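Local coordinates for protein HI1317 (PDB 1JOV) that probably interconverts the alpha and beta anomers of D-glucose 6-phosphate, at residues G71-C76 against L149-N154; I75-F80 against G89-R94. One frame throughout, in Å; residues are numbered along the deposited sequence.

Overall arrangement
Both contacts start from the same piece of chain, the short edge strand 75-76, and share Ile75 and Cys76; their centres lie about 12 Å apart. Contact 1 is wholly buried, its centre about 2 Å from that of the chain, and sets residues 71-76 beside strand 145-154, which carries His150, a predicted active-site residue about 3 Å from Glu248 between side chains. Contact 2 folds the loop 89-94 back on 75-80, farther out. The two converge on a sulfate probably taken from the crystallisation liquor: Arg92 of contact 2 binds it, and the side chain of Tyr152 of contact 1 comes within about 5 Å. Arg92 lies about 6 Å from His150, side chain to side chain.

Contact 1 of 2, residues G71-C76 against L149-N154; sequences GGVPIC and LHTYFN
The Tyr152 ring lies with one face against Gly71, whose CA stands 3.7 Å from the ring centroid as a CH-pi contact, while Gly72 O and the Pro74 ring sit at its edge. This is the edge of an antiparallel sheet in the galactose-mutarotase-like beta fold, where 71-76 runs beside strand 145-154. Pro74 and Tyr152 cross at about a right angle, Pro74 CG meeting CE1 of the tyrosine. Glycine suits position 71 because any CB would be jammed against the preceding carbonyl oxygen. The Tyr152 hydroxyl is hydrogen-bonded to Arg70, next in the chain to this contact.

Two nearly straight backbone bonds join the segments: Tyr152 N gives to Gly72 O at 2.9 Å and His150 N to Pro74 O at 3.0 Å. The 149-154 chain bends in an inverse gamma turn centred on His150, with a weak bond from Thr151 N to Leu149 O. The histidine CB packs 3.8 Å from Cys76 SG, which approaches the imidazole obliquely. Beyond the segments the His150 side chain touches Glu248, the other predicted active-site residue, and its ring meets that of His88.

Apolar side chains face the strands 133-139 and 261-268. Ile75 and Leu149, a non-hydrogen-bonded pair, lie side by side and point the same way, as do Val73 and Thr151. With CG1 anti to its nitrogen (chi1 -174°), Val73 puts that methyl 3.9 Å from Leu149 CB and 3.7 Å from Thr151 OG1.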
loop_
_atom_site.group_PDB
_atom_site.type_symbol
_atom_site.label_atom_id
_atom_site.label_comp_id
_atom_site.label_asym_id
_atom_site.label_seq_id
_atom_site.Cartn_x
_atom_site.Cartn_y
_atom_site.Cartn_z
ATOM N N GLY A 71 -7.450 -2.853 -0.070
ATOM C CA GLY A 71 -6.937 -2.124 -1.234
ATOM C C GLY A 71 -6.002 -0.982 -0.906
ATOM O O GLY A 71 -5.784 -0.703 0.269
ATOM N N GLY A 72 -5.431 -0.281 -1.869
ATOM C CA GLY A 72 -4.559 0.826 -1.491
ATOM C C GLY A 72 -3.234 0.368 -0.862
ATOM O O GLY A 72 -2.638 -0.621 -1.305
ATOM N N VAL A 73 -2.766 1.090 0.177
ATOM C CA VAL A 73 -1.492 0.704 0.775
ATOM C C VAL A 73 -1.645 0.588 2.263
ATOM O O VAL A 73 -1.349 1.437 3.038
ATOM C CB VAL A 73 -0.404 1.795 0.460
ATOM C CG1 VAL A 73 0.925 1.280 0.976
ATOM C CG2 VAL A 73 -0.383 2.046 -1.011
ATOM N N PRO A 74 -2.205 -0.521 2.740
ATOM C CA PRO A 74 -2.375 -0.751 4.173
ATOM C C PRO A 74 -0.973 -0.799 4.808
ATOM O O PRO A 74 -0.006 -1.317 4.209
ATOM C CB PRO A 74 -2.943 -2.193 4.308
ATOM C CG PRO A 74 -3.466 -2.511 2.889
ATOM C CD PRO A 74 -2.601 -1.639 1.846
ATOM N N ILE A 75 -0.900 -0.297 5.990
ATOM C CA ILE A 75 0.322 -0.312 6.799
ATOM C C ILE A 75 0.270 -1.482 7.762
ATOM O O ILE A 75 -0.650 -1.461 8.624
ATOM C CB ILE A 75 0.386 1.039 7.606
ATOM C CG1 ILE A 75 0.326 2.348 6.741
ATOM C CG2 ILE A 75 1.606 1.085 8.576
ATOM C CD1 ILE A 75 1.484 2.376 5.829
ATOM N N CYS A 76 1.065 -2.519 7.512
ATOM C CA CYS A 76 1.092 -3.654 8.468
ATOM C C CYS A 76 2.138 -3.362 9.527
ATOM O O CYS A 76 3.302 -3.154 9.143
ATOM C CB CYS A 76 1.444 -4.912 7.680
ATOM S SG CYS A 76 0.391 -5.123 6.222
ATOM N N LEU A 149 4.343 -2.219 3.685
ATOM C CA LEU A 149 3.512 -1.372 2.878
ATOM C C LEU A 149 2.879 -2.352 1.917
ATOM O O LEU A 149 3.500 -2.745 0.938
ATOM C CB LEU A 149 4.270 -0.254 2.188
ATOM C CG LEU A 149 5.338 0.405 3.058
ATOM C CD1 LEU A 149 6.255 1.283 2.207
ATOM C CD2 LEU A 149 4.702 1.217 4.166
ATOM N N HIS A 150 1.674 -2.742 2.180
ATOM C CA HIS A 150 1.034 -3.822 1.441
ATOM C C HIS A 150 0.289 -3.377 0.177
ATOM O O HIS A 150 -0.933 -3.525 0.041
ATOM C CB HIS A 150 0.153 -4.466 2.461
ATOM C CG HIS A 150 -0.481 -5.812 2.119
ATOM N ND1 HIS A 150 -1.263 -6.022 1.023
ATOM C CD2 HIS A 150 -0.425 -6.987 2.796
ATOM C CE1 HIS A 150 -1.726 -7.261 1.061
ATOM N NE2 HIS A 150 -1.230 -7.842 2.118
ATOM N N THR A 151 1.081 -2.831 -0.705
ATOM C CA THR A 151 0.512 -2.117 -1.870
ATOM C C THR A 151 -0.285 -3.017 -2.846
ATOM O O THR A 151 0.219 -4.020 -3.339
ATOM C CB THR A 151 1.657 -1.412 -2.646
ATOM O OG1 THR A 151 2.494 -0.701 -1.701
ATOM C CG2 THR A 151 1.069 -0.355 -3.749
ATOM N N TYR A 152 -1.516 -2.560 -3.077
ATOM C CA TYR A 152 -2.385 -3.228 -4.078
ATOM C C TYR A 152 -2.368 -2.416 -5.323
ATOM O O TYR A 152 -2.910 -1.267 -5.405
ATOM C CB TYR A 152 -3.875 -3.375 -3.624
ATOM C CG TYR A 152 -4.179 -4.208 -2.466
ATOM C CD1 TYR A 152 -3.859 -3.832 -1.153
ATOM C CD2 TYR A 152 -4.961 -5.338 -2.635
ATOM C CE1 TYR A 152 -4.208 -4.670 -0.043
ATOM C CE2 TYR A 152 -5.295 -6.148 -1.573
ATOM C CZ TYR A 152 -4.966 -5.820 -0.286
ATOM O OH TYR A 152 -5.355 -6.630 0.763
ATOM N N PHE A 153 -1.734 -3.021 -6.351
ATOM C CA PHE A 153 -1.630 -2.302 -7.638
ATOM C C PHE A 153 -2.796 -2.686 -8.558
ATOM O O PHE A 153 -3.298 -3.809 -8.505
ATOM C CB PHE A 153 -0.332 -2.607 -8.354
ATOM C CG PHE A 153 0.838 -2.137 -7.618
ATOM C CD1 PHE A 153 1.203 -0.816 -7.682
ATOM C CD2 PHE A 153 1.543 -3.017 -6.835
ATOM C CE1 PHE A 153 2.328 -0.354 -6.918
ATOM C CE2 PHE A 153 2.572 -2.612 -6.105
ATOM C CZ PHE A 153 3.044 -1.267 -6.169
ATOM N N ASN A 154 -3.329 -1.674 -9.235
ATOM C CA ASN A 154 -4.475 -1.806 -10.110
ATOM C C ASN A 154 -3.939 -2.242 -11.521
ATOM O O ASN A 154 -3.124 -1.525 -12.127
ATOM C CB ASN A 154 -5.165 -0.425 -10.205
ATOM C CG ASN A 154 -6.526 -0.440 -10.964
ATOM O OD1 ASN A 154 -7.312 -1.379 -10.868
ATOM N ND2 ASN A 154 -6.808 0.661 -11.659
#

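Contact 2 of 2, residues I75-F80 against G89-R94; sequences ICYPWF and GTARIR. With SO4 (sulfate ion), chain B.
Tyr77 O takes two neighbouring amides of the loop 89-94: Ala91 N gives it a nearly straight bond of 3.3 Å (170° at the hydrogen), and Thr90 N a weak, bent one of 3.1 Å. Gly89 CA adds a CH...O contact to the same oxygen. A water links the segments a second time, donating to Ile75 O at 2.6 Å and accepting from Arg92 N at 2.8 Å.

One face of the Trp79 indole covers Gly89, whose CA stands 3.5 Å from the centroid of the six-membered ring in a CH-pi contact. Trp79 CG sits between its own nitrogen and carbonyl carbon (chi1 62°), which brings the indole over the glycine; at this positive-phi position a CB would clash with Tyr77 O. Trp79 and Thr90 cross at about a right angle, CH2 meeting CG2 obliquely at 4.1 Å. Ala91 CB points at 75-80 and packs 3.9 Å from Tyr77 CB, near the edge of the phenol ring, and close to Ile75 CG2.

Arg92 extends from CG to NE and presents the edge of its guanidinium to the sulfate, with Arg92 NH1 2.9 Å from O1 and NH2 giving to O4. Arg70 also binds this anion; the two arginines make a site consistent with a place for a sugar phosphate's phosphate, though the sulfate probably came from the crystallisation liquor. Arg94 NH1 hydrogen-bonds Thr90 OG1, nearly in the guanidinium plane, and makes a salt bridge to Glu122.

Residues 89-94 belong to the loop between strands 75-76 and 97-104; Ile75 and Tyr77 lie against strand 121-129 and Trp79 against Gln146 of strand 145-154.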
loop_
_atom_site.group_PDB
_atom_site.type_symbol
_atom_site.label_atom_id
_atom_site.label_comp_id
_atom_site.label_asym_id
_atom_site.label_seq_id
_atom_site.Cartn_x
_atom_site.Cartn_y
_atom_site.Cartn_z
ATOM N N ILE A 75 -0.900 -0.297 5.990
ATOM C CA ILE A 75 0.322 -0.312 6.799
ATOM C C ILE A 75 0.270 -1.482 7.762
ATOM O O ILE A 75 -0.650 -1.461 8.624
ATOM C CB ILE A 75 0.386 1.039 7.606
ATOM C CG1 ILE A 75 0.326 2.348 6.741
ATOM C CG2 ILE A 75 1.606 1.085 8.576
ATOM C CD1 ILE A 75 1.484 2.376 5.829
ATOM N N CYS A 76 1.065 -2.519 7.512
ATOM C CA CYS A 76 1.092 -3.654 8.468
ATOM C C CYS A 76 2.138 -3.362 9.527
ATOM O O CYS A 76 3.302 -3.154 9.143
ATOM C CB CYS A 76 1.444 -4.912 7.680
ATOM S SG CYS A 76 0.391 -5.123 6.222
ATOM N N TYR A 77 1.760 -3.318 10.778
ATOM C CA TYR A 77 2.646 -2.900 11.854
ATOM C C TYR A 77 1.915 -3.082 13.165
ATOM O O TYR A 77 0.723 -2.752 13.175
ATOM C CB TYR A 77 2.951 -1.393 11.635
ATOM C CG TYR A 77 3.690 -0.768 12.757
ATOM C CD1 TYR A 77 5.097 -0.850 12.852
ATOM C CD2 TYR A 77 3.019 -0.032 13.723
ATOM C CE1 TYR A 77 5.752 -0.184 13.881
ATOM C CE2 TYR A 77 3.649 0.577 14.731
ATOM C CZ TYR A 77 5.077 0.524 14.843
ATOM O OH TYR A 77 5.751 1.154 15.893
ATOM N N PRO A 78 2.582 -3.545 14.224
ATOM C CA PRO A 78 4.030 -3.867 14.310
ATOM C C PRO A 78 4.391 -5.329 14.108
ATOM O O PRO A 78 5.499 -5.750 14.475
ATOM C CB PRO A 78 4.367 -3.429 15.751
ATOM C CG PRO A 78 3.069 -3.858 16.580
ATOM C CD PRO A 78 1.956 -3.585 15.559
ATOM N N TRP A 79 3.458 -6.113 13.604
ATOM C CA TRP A 79 3.739 -7.490 13.239
ATOM C C TRP A 79 3.141 -7.686 11.853
ATOM O O TRP A 79 2.202 -6.976 11.481
ATOM C CB TRP A 79 3.166 -8.581 14.212
ATOM C CG TRP A 79 1.662 -8.675 14.391
ATOM C CD1 TRP A 79 0.747 -9.501 13.720
ATOM C CD2 TRP A 79 0.932 -8.005 15.405
ATOM N NE1 TRP A 79 -0.500 -9.310 14.266
ATOM C CE2 TRP A 79 -0.409 -8.410 15.303
ATOM C CE3 TRP A 79 1.281 -7.083 16.426
ATOM C CZ2 TRP A 79 -1.393 -7.909 16.159
ATOM C CZ3 TRP A 79 0.294 -6.579 17.224
ATOM C CH2 TRP A 79 -1.022 -7.004 17.105
ATOM N N PHE A 80 3.646 -8.711 11.147
ATOM C CA PHE A 80 3.271 -9.024 9.791
ATOM C C PHE A 80 2.500 -10.323 9.731
ATOM O O PHE A 80 2.923 -11.324 10.331
ATOM C CB PHE A 80 4.511 -9.150 8.888
ATOM C CG PHE A 80 4.182 -9.404 7.439
ATOM C CD1 PHE A 80 3.736 -8.362 6.634
ATOM C CD2 PHE A 80 4.317 -10.670 6.837
ATOM C CE1 PHE A 80 3.352 -8.566 5.289
ATOM C CE2 PHE A 80 3.987 -10.863 5.491
ATOM C CZ PHE A 80 3.518 -9.797 4.725
ATOM N N GLY A 89 -1.300 -6.582 12.531
ATOM C CA GLY A 89 -1.140 -5.547 13.539
ATOM C C GLY A 89 -2.288 -4.542 13.619
ATOM O O GLY A 89 -3.361 -4.810 13.089
ATOM N N THR A 90 -2.069 -3.412 14.322
ATOM C CA THR A 90 -3.180 -2.528 14.638
ATOM C C THR A 90 -3.123 -1.227 13.884
ATOM O O THR A 90 -4.077 -0.450 13.874
ATOM C CB THR A 90 -3.166 -2.207 16.164
ATOM O OG1 THR A 90 -1.887 -1.645 16.514
ATOM C CG2 THR A 90 -3.217 -3.518 17.071
ATOM N N ALA A 91 -2.005 -0.959 13.256
ATOM C CA ALA A 91 -1.906 0.290 12.559
ATOM C C ALA A 91 -3.047 0.555 11.542
ATOM O O ALA A 91 -3.515 1.678 11.419
ATOM C CB ALA A 91 -0.565 0.367 11.829
ATOM N N ARG A 92 -3.469 -0.480 10.844
ATOM C CA ARG A 92 -4.334 -0.255 9.711
ATOM C C ARG A 92 -5.838 -0.149 10.131
ATOM O O ARG A 92 -6.686 0.146 9.286
ATOM C CB ARG A 92 -4.150 -1.409 8.736
ATOM C CG ARG A 92 -4.666 -2.791 9.249
ATOM C CD ARG A 92 -4.450 -3.818 8.190
ATOM N NE ARG A 92 -4.886 -5.149 8.684
ATOM C CZ ARG A 92 -5.262 -6.181 7.926
ATOM N NH1 ARG A 92 -5.258 -6.119 6.625
ATOM N NH2 ARG A 92 -5.590 -7.352 8.550
ATOM N N ILE A 93 -6.062 -0.429 11.403
ATOM C CA ILE A 93 -7.388 -0.305 12.028
ATOM C C ILE A 93 -7.592 0.794 13.049
ATOM O O ILE A 93 -8.610 0.798 13.761
ATOM C CB ILE A 93 -7.804 -1.654 12.608
ATOM C CG1 ILE A 93 -6.818 -2.169 13.599
ATOM C CG2 ILE A 93 -8.053 -2.523 11.453
ATOM C CD1 ILE A 93 -7.382 -3.437 14.508
ATOM N N ARG A 94 -6.628 1.714 13.160
ATOM C CA ARG A 94 -6.616 2.809 14.104
ATOM C C ARG A 94 -6.581 4.165 13.309
ATOM O O ARG A 94 -6.168 4.165 12.185
ATOM C CB ARG A 94 -5.400 2.768 14.999
ATOM C CG ARG A 94 -5.408 1.556 15.958
ATOM C CD ARG A 94 -4.008 1.137 16.606
ATOM N NE ARG A 94 -3.373 2.234 17.313
ATOM C CZ ARG A 94 -2.101 2.250 17.687
ATOM N NH1 ARG A 94 -1.298 1.210 17.405
ATOM N NH2 ARG A 94 -1.622 3.331 18.343
HETATM S S SO4 B . -6.433 -9.652 5.752
HETATM O O1 SO4 B . -6.249 -8.375 5.090
HETATM O O2 SO4 B . -5.128 -10.232 5.841
HETATM O O3 SO4 B . -7.350 -10.543 5.006
HETATM O O4 SO4 B . -7.071 -9.442 7.024
HETATM O O HOH W 1 -1.738 -2.712 10.678
#